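Local structure of putative type I restriction enzyme R protein (Bacteroides fragilis NCTC 9343, 3EVY) at residues R48-R60 against L74-Y88. The protein is probably the R subunit of a type I restriction enzyme, needed for its DNA cleavage and ATP hydrolysis, represented here by part of its C-terminal region. Sequence-based numbering, arbitrary orientation.
Sequences RFVILFRAMLRLR and LTIEEQRFADYQSKY
Arg60 reaches from helix 43-63 across Phe81 into the turn that precedes helix 78-91, and from CG outward each atom of its side chain has a partner. CG leaves CB anti to the backbone N (chi1 -166°), which starts the chain toward that turn. CG meets Leu74 CD1 at 4.0 Å. CD then sits over the centre of the Phe81 ring, 3.7 Å from its centroid, a CH-pi contact. Beyond it the guanidinium lies flat on the same ring, with planes 21° apart; Arg60 CZ is displaced from the ring centre, so the cation-pi component is off-centre. Leu74 CD1 closes the opposite face of the guanidinium, 3.6 Å from Arg60 CZ. The edge of the group carries the polar bonds. NE donates to Glu78 OE2 at 2.9 Å, from the syn side but well out of the carboxylate plane; the still closer approach of NH1 to that oxygen is too short to be taken at face value, and the NE bond is the surer evidence for the salt bridge. NH1 and NH2 together grip Ile76 O end-on, the NH2 bond being 3.1 Å; NH2 also makes a weak bond to Thr75 O. Stacking and in-plane bonds thus fix both tilt and rotation of the group. On its other face Phe81 forms an offset stack with Phe53 (centroids 4.9 Å apart), itself a knob among Phe81, Tyr84, Gln85 and Tyr88. Phe53 CD2 comes 3.4 Å from Tyr88 CG, over the tyrosine face, completing an aromatic cluster. The N-to-C directions of the two helical segments make 132°, well short of antiparallel, in this all-helical fragment of the HsdR C-terminal region. Helix 12-30 packs alongside through Phe27, which touches Met56 and meets the Tyr84 ring edge-to-face, while Val37 of helix 34-38 contacts Phe49 and Tyr84.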
ATOM      1  N   ARG A  48       5.794   9.198   7.721  1.00 47.32           N
ATOM      2  CA  ARG A  48       5.328   9.300   6.339  1.00 48.51           C
ATOM      3  C   ARG A  48       4.952   7.890   5.829  1.00 48.51           C
ATOM      4  O   ARG A  48       3.915   7.708   5.177  1.00 47.39           O
ATOM      5  CB  ARG A  48       6.419   9.930   5.475  1.00 49.15           C
ATOM      6  CG  ARG A  48       6.256   9.853   3.948  1.00 53.61           C
ATOM      7  CD  ARG A  48       7.051  11.037   3.385  1.00 63.30           C
ATOM      8  NE  ARG A  48       7.302  12.018   4.478  1.00 65.55           N
ATOM      9  CZ  ARG A  48       8.027  13.130   4.349  1.00 67.76           C
ATOM     10  NH1 ARG A  48       8.577  13.393   3.154  1.00 69.27           N
ATOM     11  NH2 ARG A  48       8.203  13.975   5.392  1.00 64.92           N
ATOM     12  N   PHE A  49       5.805   6.914   6.140  1.00 46.87           N
ATOM     13  CA  PHE A  49       5.594   5.585   5.673  1.00 48.14           C
ATOM     14  C   PHE A  49       4.337   4.998   6.310  1.00 48.04           C
ATOM     15  O   PHE A  49       3.445   4.526   5.590  1.00 48.07           O
ATOM     16  CB  PHE A  49       6.766   4.674   6.012  1.00 46.92           C
ATOM     17  CG  PHE A  49       6.390   3.239   5.981  1.00 48.42           C
ATOM     18  CD1 PHE A  49       6.225   2.584   4.748  1.00 45.63           C
ATOM     19  CD2 PHE A  49       6.156   2.535   7.153  1.00 44.62           C
ATOM     20  CE1 PHE A  49       5.839   1.263   4.706  1.00 44.61           C
ATOM     21  CE2 PHE A  49       5.813   1.244   7.102  1.00 48.25           C
ATOM     22  CZ  PHE A  49       5.642   0.585   5.881  1.00 43.74           C
ATOM     23  N   VAL A  50       4.265   5.030   7.640  1.00 46.68           N
ATOM     24  CA  VAL A  50       3.048   4.622   8.352  1.00 46.82           C
ATOM     25  C   VAL A  50       1.747   5.241   7.786  1.00 46.68           C
ATOM     26  O   VAL A  50       0.781   4.541   7.527  1.00 43.88           O
ATOM     27  CB  VAL A  50       3.208   4.944   9.855  1.00 47.27           C
ATOM     28  CG1 VAL A  50       1.889   4.717  10.626  1.00 48.23           C
ATOM     29  CG2 VAL A  50       4.281   4.103  10.399  1.00 46.73           C
ATOM     30  N   ILE A  51       1.742   6.561   7.553  1.00 46.19           N
ATOM     31  CA  ILE A  51       0.551   7.249   7.064  1.00 45.67           C
ATOM     32  C   ILE A  51       0.206   6.828   5.643  1.00 45.29           C
ATOM     33  O   ILE A  51      -0.943   6.525   5.334  1.00 44.07           O
ATOM     34  CB  ILE A  51       0.770   8.771   7.213  1.00 47.19           C
ATOM     35  CG1 ILE A  51       0.683   9.110   8.710  1.00 50.55           C
ATOM     36  CG2 ILE A  51      -0.245   9.554   6.416  1.00 45.73           C
ATOM     37  CD1 ILE A  51       1.351  10.475   9.145  1.00 53.65           C
ATOM     38  N   LEU A  52       1.220   6.720   4.784  1.00 43.18           N
ATOM     39  CA  LEU A  52       0.992   6.270   3.450  1.00 43.23           C
ATOM     40  C   LEU A  52       0.530   4.837   3.442  1.00 40.65           C
ATOM     41  O   LEU A  52      -0.331   4.453   2.653  1.00 39.86           O
ATOM     42  CB  LEU A  52       2.252   6.399   2.538  1.00 43.69           C
ATOM     43  CG  LEU A  52       2.654   7.808   2.042  1.00 48.14           C
ATOM     44  CD1 LEU A  52       3.693   7.765   0.899  1.00 51.19           C
ATOM     45  CD2 LEU A  52       1.435   8.599   1.583  1.00 49.99           C
ATOM     46  N   PHE A  53       1.186   4.009   4.234  1.00 38.85           N
ATOM     47  CA  PHE A  53       0.841   2.638   4.131  1.00 38.24           C
ATOM     48  C   PHE A  53      -0.570   2.428   4.711  1.00 37.16           C
ATOM     49  O   PHE A  53      -1.329   1.584   4.234  1.00 37.06           O
ATOM     50  CB  PHE A  53       1.826   1.754   4.850  1.00 37.91           C
ATOM     51  CG  PHE A  53       1.547   0.281   4.601  1.00 39.89           C
ATOM     52  CD1 PHE A  53       2.020  -0.334   3.432  1.00 39.07           C
ATOM     53  CD2 PHE A  53       0.780  -0.452   5.498  1.00 41.18           C
ATOM     54  CE1 PHE A  53       1.755  -1.695   3.194  1.00 37.76           C
ATOM     55  CE2 PHE A  53       0.489  -1.836   5.234  1.00 38.03           C
ATOM     56  CZ  PHE A  53       1.005  -2.404   4.083  1.00 38.67           C
ATOM     57  N   ARG A  54      -0.906   3.120   5.795  1.00 37.91           N
ATOM     58  CA  ARG A  54      -2.321   3.005   6.329  1.00 39.21           C
ATOM     59  C   ARG A  54      -3.382   3.291   5.291  1.00 39.03           C
ATOM     60  O   ARG A  54      -4.368   2.573   5.168  1.00 41.25           O
ATOM     61  CB  ARG A  54      -2.586   3.918   7.538  1.00 39.81           C
ATOM     62  CG  ARG A  54      -4.006   3.669   8.161  1.00 43.42           C
ATOM     63  CD  ARG A  54      -4.186   4.448   9.439  1.00 55.60           C
ATOM     64  NE  ARG A  54      -5.546   4.207   9.913  1.00 60.05           N
ATOM     65  CZ  ARG A  54      -6.142   4.899  10.879  1.00 61.35           C
ATOM     66  NH1 ARG A  54      -5.495   5.874  11.516  1.00 60.14           N
ATOM     67  NH2 ARG A  54      -7.385   4.577  11.218  1.00 62.14           N
ATOM     68  N   ALA A  55      -3.197   4.322   4.502  1.00 38.89           N
ATOM     69  CA  ALA A  55      -4.150   4.671   3.443  1.00 38.96           C
ATOM     70  C   ALA A  55      -4.227   3.647   2.325  1.00 37.66           C
ATOM     71  O   ALA A  55      -5.288   3.404   1.759  1.00 35.93           O
ATOM     72  CB  ALA A  55      -3.779   6.120   2.784  1.00 38.53           C
ATOM     73  N   MET A  56      -3.077   3.137   1.899  1.00 36.98           N
ATOM     74  CA  MET A  56      -3.072   2.002   0.908  1.00 37.61           C
ATOM     75  C   MET A  56      -3.729   0.801   1.505  1.00 36.92           C
ATOM     76  O   MET A  56      -4.528   0.114   0.844  1.00 38.01           O
ATOM     77  CB  MET A  56      -1.578   1.602   0.566  1.00 36.11           C
ATOM     78  CG  MET A  56      -0.881   2.444  -0.566  1.00 40.19           C
ATOM     79  SD  MET A  56       0.439   1.417  -1.302  1.00 36.91           S
ATOM     80  CE  MET A  56       1.217   0.773   0.115  1.00 41.30           C
ATOM     81  N   LEU A  57      -3.398   0.488   2.766  1.00 37.56           N
ATOM     82  CA  LEU A  57      -3.941  -0.715   3.395  1.00 36.23           C
ATOM     83  C   LEU A  57      -5.544  -0.625   3.429  1.00 37.85           C
ATOM     84  O   LEU A  57      -6.252  -1.597   3.145  1.00 34.18           O
ATOM     85  CB  LEU A  57      -3.366  -0.936   4.822  1.00 36.64           C
ATOM     86  CG  LEU A  57      -4.188  -1.985   5.632  1.00 37.61           C
ATOM     87  CD1 LEU A  57      -4.133  -3.458   4.968  1.00 36.87           C
ATOM     88  CD2 LEU A  57      -3.715  -2.075   7.112  1.00 39.42           C
ATOM     89  N   ARG A  58      -6.072   0.542   3.755  1.00 36.20           N
ATOM     90  CA  ARG A  58      -7.543   0.738   3.867  1.00 37.11           C
ATOM     91  C   ARG A  58      -8.203   0.634   2.511  1.00 37.41           C
ATOM     92  O   ARG A  58      -9.288   0.009   2.375  1.00 38.50           O
ATOM     93  CB  ARG A  58      -7.846   2.096   4.527  1.00 35.40           C
ATOM     94  CG  ARG A  58      -7.579   2.106   6.034  1.00 35.97           C
ATOM     95  CD  ARG A  58      -7.780   3.467   6.701  1.00 42.56           C
ATOM     96  NE  ARG A  58      -9.164   3.937   6.537  1.00 44.71           N
ATOM     97  CZ  ARG A  58     -10.176   3.630   7.358  1.00 48.15           C
ATOM     98  NH1 ARG A  58      -9.989   2.864   8.442  1.00 42.90           N
ATOM     99  NH2 ARG A  58     -11.396   4.106   7.082  1.00 51.19           N
ATOM    100  N   LEU A  59      -7.524   1.140   1.481  1.00 37.26           N
ATOM    101  CA  LEU A  59      -8.081   1.149   0.154  1.00 38.08           C
ATOM    102  C   LEU A  59      -7.995  -0.283  -0.425  1.00 36.97           C
ATOM    103  O   LEU A  59      -8.909  -0.781  -1.115  1.00 37.84           O
ATOM    104  CB  LEU A  59      -7.317   2.157  -0.719  1.00 38.21           C
ATOM    105  CG  LEU A  59      -7.660   2.385  -2.179  1.00 43.25           C
ATOM    106  CD1 LEU A  59      -9.182   2.495  -2.380  1.00 48.03           C
ATOM    107  CD2 LEU A  59      -6.970   3.746  -2.655  1.00 42.08           C
ATOM    108  N   ARG A  60      -6.902  -0.955  -0.147  1.00 37.10           N
ATOM    109  CA  ARG A  60      -6.783  -2.354  -0.547  1.00 36.14           C
ATOM    110  C   ARG A  60      -7.918  -3.191   0.087  1.00 36.20           C
ATOM    111  O   ARG A  60      -8.516  -4.017  -0.565  1.00 35.78           O
ATOM    112  CB  ARG A  60      -5.457  -2.925  -0.170  1.00 34.94           C
ATOM    113  CG  ARG A  60      -5.131  -4.261  -0.838  1.00 39.18           C
ATOM    114  CD  ARG A  60      -3.711  -4.228  -1.304  1.00 38.68           C
ATOM    115  NE  ARG A  60      -3.313  -5.476  -1.878  1.00 42.89           N
ATOM    116  CZ  ARG A  60      -2.418  -5.632  -2.833  1.00 40.09           C
ATOM    117  NH1 ARG A  60      -2.202  -6.835  -3.286  1.00 42.01           N
ATOM    118  NH2 ARG A  60      -1.820  -4.597  -3.403  1.00 38.05           N
ATOM    119  N   LEU A  74      -4.257  -5.038  -9.091  1.00 37.91           N
ATOM    120  CA  LEU A  74      -3.520  -4.124  -8.234  1.00 36.24           C
ATOM    121  C   LEU A  74      -1.985  -4.208  -8.402  1.00 37.34           C
ATOM    122  O   LEU A  74      -1.432  -5.310  -8.493  1.00 38.42           O
ATOM    123  CB  LEU A  74      -3.799  -4.456  -6.759  1.00 34.31           C
ATOM    124  CG  LEU A  74      -5.284  -4.404  -6.299  1.00 34.87           C
ATOM    125  CD1 LEU A  74      -5.257  -4.445  -4.795  1.00 32.44           C
ATOM    126  CD2 LEU A  74      -5.901  -3.055  -6.778  1.00 35.43           C
ATOM    127  N   THR A  75      -1.331  -3.040  -8.372  1.00 36.59           N
ATOM    128  CA  THR A  75       0.127  -2.922  -8.272  1.00 36.15           C
ATOM    129  C   THR A  75       0.523  -3.518  -6.894  1.00 37.16           C
ATOM    130  O   THR A  75      -0.242  -3.389  -5.927  1.00 37.75           O
ATOM    131  CB  THR A  75       0.541  -1.436  -8.316  1.00 36.36           C
ATOM    132  OG1 THR A  75       0.092  -0.873  -9.548  1.00 37.86           O
ATOM    133  CG2 THR A  75       2.006  -1.264  -8.207  1.00 34.86           C
ATOM    134  N   ILE A  76       1.681  -4.172  -6.825  1.00 35.82           N
ATOM    135  CA  ILE A  76       2.200  -4.791  -5.618  1.00 37.46           C
ATOM    136  C   ILE A  76       1.519  -6.081  -5.367  1.00 38.10           C
ATOM    137  O   ILE A  76       0.276  -6.122  -5.150  1.00 39.47           O
ATOM    138  CB  ILE A  76       2.086  -3.871  -4.313  1.00 37.27           C
ATOM    139  CG1 ILE A  76       2.561  -2.445  -4.613  1.00 37.57           C
ATOM    140  CG2 ILE A  76       2.987  -4.456  -3.177  1.00 36.99           C
ATOM    141  CD1 ILE A  76       2.528  -1.470  -3.376  1.00 35.88           C
ATOM    142  N   GLU A  77       2.296  -7.143  -5.367  1.00 37.72           N
ATOM    143  CA  GLU A  77       1.720  -8.464  -5.183  1.00 36.31           C
ATOM    144  C   GLU A  77       1.246  -8.586  -3.728  1.00 38.88           C
ATOM    145  O   GLU A  77       1.774  -7.897  -2.855  1.00 37.94           O
ATOM    146  CB  GLU A  77       2.834  -9.511  -5.423  1.00 37.21           C
ATOM    147  CG  GLU A  77       3.071  -9.768  -6.898  1.00 33.58           C
ATOM    148  CD  GLU A  77       4.081 -10.867  -7.129  1.00 42.50           C
ATOM    149  OE1 GLU A  77       4.680 -11.333  -6.133  1.00 40.32           O
ATOM    150  OE2 GLU A  77       4.282 -11.250  -8.319  1.00 41.20           O
ATOM    151  N   GLU A  78       0.289  -9.495  -3.473  1.00 40.12           N
ATOM    152  CA  GLU A  78      -0.229  -9.711  -2.092  1.00 41.45           C
ATOM    153  C   GLU A  78       0.860  -9.980  -1.088  1.00 42.78           C
ATOM    154  O   GLU A  78       0.906  -9.334  -0.026  1.00 42.69           O
ATOM    155  CB  GLU A  78      -1.230 -10.862  -2.066  1.00 41.64           C
ATOM    156  CG  GLU A  78      -2.605 -10.429  -2.513  1.00 46.29           C
ATOM    157  CD  GLU A  78      -3.192  -9.297  -1.622  1.00 50.60           C
ATOM    158  OE1 GLU A  78      -3.088  -9.322  -0.377  1.00 52.19           O
ATOM    159  OE2 GLU A  78      -3.708  -8.347  -2.197  1.00 54.89           O
ATOM    160  N   GLN A  79       1.767 -10.913  -1.425  1.00 42.85           N
ATOM    161  CA  GLN A  79       2.876 -11.256  -0.515  1.00 42.81           C
ATOM    162  C   GLN A  79       3.805 -10.082  -0.204  1.00 42.11           C
ATOM    163  O   GLN A  79       4.078  -9.771   0.992  1.00 42.70           O
ATOM    164  CB  GLN A  79       3.669 -12.449  -1.046  1.00 44.01           C
ATOM    165  CG  GLN A  79       4.725 -12.972  -0.012  1.00 50.81           C
ATOM    166  CD  GLN A  79       4.124 -13.242   1.381  1.00 54.61           C
ATOM    167  OE1 GLN A  79       3.217 -14.074   1.534  1.00 57.58           O
ATOM    168  NE2 GLN A  79       4.601 -12.512   2.388  1.00 51.18           N
ATOM    169  N   ARG A  80       4.311  -9.442  -1.266  1.00 39.09           N
ATOM    170  CA  ARG A  80       5.093  -8.219  -1.142  1.00 38.35           C
ATOM    171  C   ARG A  80       4.355  -7.186  -0.255  1.00 36.27           C
ATOM    172  O   ARG A  80       4.951  -6.546   0.639  1.00 35.82           O
ATOM    173  CB  ARG A  80       5.351  -7.639  -2.536  1.00 37.08           C
ATOM    174  CG  ARG A  80       6.201  -6.322  -2.529  1.00 40.03           C
ATOM    175  CD  ARG A  80       7.664  -6.494  -2.031  1.00 36.71           C
ATOM    176  NE  ARG A  80       8.536  -7.390  -2.804  1.00 39.21           N
ATOM    177  CZ  ARG A  80       9.364  -6.977  -3.790  1.00 40.43           C
ATOM    178  NH1 ARG A  80       9.443  -5.686  -4.152  1.00 38.54           N
ATOM    179  NH2 ARG A  80      10.136  -7.851  -4.433  1.00 37.67           N
ATOM    180  N   PHE A  81       3.056  -7.043  -0.494  1.00 36.99           N
ATOM    181  CA  PHE A  81       2.268  -6.023   0.246  1.00 37.02           C
ATOM    182  C   PHE A  81       2.265  -6.416   1.719  1.00 38.41           C
ATOM    183  O   PHE A  81       2.441  -5.571   2.562  1.00 37.08           O
ATOM    184  CB  PHE A  81       0.817  -6.011  -0.265  1.00 35.94           C
ATOM    185  CG  PHE A  81       0.029  -4.831   0.221  1.00 39.85           C
ATOM    186  CD1 PHE A  81       0.135  -3.585  -0.456  1.00 38.21           C
ATOM    187  CD2 PHE A  81      -0.756  -4.916   1.373  1.00 38.08           C
ATOM    188  CE1 PHE A  81      -0.536  -2.479  -0.005  1.00 38.68           C
ATOM    189  CE2 PHE A  81      -1.471  -3.782   1.816  1.00 39.39           C
ATOM    190  CZ  PHE A  81      -1.361  -2.575   1.124  1.00 36.16           C
ATOM    191  N   ALA A  82       2.028  -7.717   1.987  1.00 39.03           N
ATOM    192  CA  ALA A  82       2.131  -8.272   3.373  1.00 42.59           C
ATOM    193  C   ALA A  82       3.473  -8.031   4.050  1.00 43.20           C
ATOM    194  O   ALA A  82       3.544  -7.788   5.255  1.00 42.93           O
ATOM    195  CB  ALA A  82       1.819  -9.750   3.374  1.00 42.24           C
ATOM    196  N   ASP A  83       4.558  -8.134   3.284  1.00 44.06           N
ATOM    197  CA  ASP A  83       5.890  -7.814   3.790  1.00 42.46           C
ATOM    198  C   ASP A  83       6.036  -6.342   4.179  1.00 42.21           C
ATOM    199  O   ASP A  83       6.600  -6.021   5.203  1.00 41.51           O
ATOM    200  CB  ASP A  83       6.948  -8.262   2.772  1.00 44.24           C
ATOM    201  CG  ASP A  83       7.008  -9.799   2.618  1.00 47.43           C
ATOM    202  OD1 ASP A  83       6.590 -10.524   3.542  1.00 51.02           O
ATOM    203  OD2 ASP A  83       7.426 -10.275   1.555  1.00 51.44           O
ATOM    204  N   TYR A  84       5.497  -5.416   3.385  1.00 40.50           N
ATOM    205  CA  TYR A  84       5.453  -4.033   3.850  1.00 40.99           C
ATOM    206  C   TYR A  84       4.575  -3.924   5.112  1.00 41.37           C
ATOM    207  O   TYR A  84       4.850  -3.137   6.017  1.00 40.97           O
ATOM    208  CB  TYR A  84       4.880  -3.122   2.765  1.00 40.66           C
ATOM    209  CG  TYR A  84       5.847  -2.766   1.637  1.00 41.93           C
ATOM    210  CD1 TYR A  84       6.883  -1.825   1.838  1.00 40.77           C
ATOM    211  CD2 TYR A  84       5.705  -3.346   0.356  1.00 41.53           C
ATOM    212  CE1 TYR A  84       7.722  -1.462   0.802  1.00 38.54           C
ATOM    213  CE2 TYR A  84       6.577  -3.004  -0.682  1.00 36.93           C
ATOM    214  CZ  TYR A  84       7.565  -2.066  -0.461  1.00 37.46           C
ATOM    215  OH  TYR A  84       8.422  -1.696  -1.495  1.00 39.66           O
ATOM    216  N   GLN A  85       3.523  -4.729   5.155  1.00 40.52           N
ATOM    217  CA  GLN A  85       2.571  -4.633   6.253  1.00 42.25           C
ATOM    218  C   GLN A  85       3.251  -5.093   7.558  1.00 43.15           C
ATOM    219  O   GLN A  85       3.061  -4.489   8.614  1.00 42.24           O
ATOM    220  CB  GLN A  85       1.371  -5.466   5.926  1.00 41.10           C
ATOM    221  CG  GLN A  85       0.174  -5.244   6.820  1.00 45.79           C
ATOM    222  CD  GLN A  85      -0.919  -6.260   6.537  1.00 46.62           C
ATOM    223  OE1 GLN A  85      -0.783  -7.440   6.853  1.00 51.53           O
ATOM    224  NE2 GLN A  85      -1.974  -5.820   5.938  1.00 43.34           N
ATOM    225  N   SER A  86       4.108  -6.112   7.494  1.00 44.01           N
ATOM    226  CA  SER A  86       4.841  -6.495   8.742  1.00 46.55           C
ATOM    227  C   SER A  86       5.614  -5.310   9.311  1.00 45.71           C
ATOM    228  O   SER A  86       5.604  -5.084  10.542  1.00 46.57           O
ATOM    229  CB  SER A  86       5.802  -7.667   8.522  1.00 46.27           C
ATOM    230  OG  SER A  86       5.065  -8.732   7.940  1.00 52.06           O
ATOM    231  N   LYS A  87       6.267  -4.546   8.433  1.00 45.81           N
ATOM    232  CA  LYS A  87       7.033  -3.358   8.889  1.00 46.37           C
ATOM    233  C   LYS A  87       6.113  -2.345   9.510  1.00 46.91           C
ATOM    234  O   LYS A  87       6.468  -1.650  10.493  1.00 47.72           O
ATOM    235  CB  LYS A  87       7.772  -2.656   7.727  1.00 45.92           C
ATOM    236  CG  LYS A  87       8.771  -3.491   7.008  1.00 48.17           C
ATOM    237  CD  LYS A  87      10.007  -3.743   7.886  1.00 47.92           C
ATOM    238  CE  LYS A  87      11.337  -3.826   7.078  1.00 49.78           C
ATOM    239  NZ  LYS A  87      12.410  -4.518   7.939  1.00 54.30           N
ATOM    240  N   TYR A  88       4.956  -2.181   8.885  1.00 46.79           N
ATOM    241  CA  TYR A  88       3.992  -1.201   9.327  1.00 47.39           C
ATOM    242  C   TYR A  88       3.478  -1.608  10.729  1.00 49.40           C
ATOM    243  O   TYR A  88       3.461  -0.777  11.638  1.00 48.65           O
ATOM    244  CB  TYR A  88       2.867  -1.124   8.304  1.00 47.54           C
ATOM    245  CG  TYR A  88       1.581  -0.466   8.800  1.00 45.77           C
ATOM    246  CD1 TYR A  88       1.448   0.927   8.840  1.00 41.98           C
ATOM    247  CD2 TYR A  88       0.488  -1.240   9.160  1.00 43.20           C
ATOM    248  CE1 TYR A  88       0.262   1.546   9.292  1.00 39.94           C
ATOM    249  CE2 TYR A  88      -0.727  -0.653   9.567  1.00 43.95           C
ATOM    250  CZ  TYR A  88      -0.830   0.748   9.655  1.00 46.14           C
ATOM    251  OH  TYR A  88      -2.047   1.319  10.080  1.00 43.23           O
TER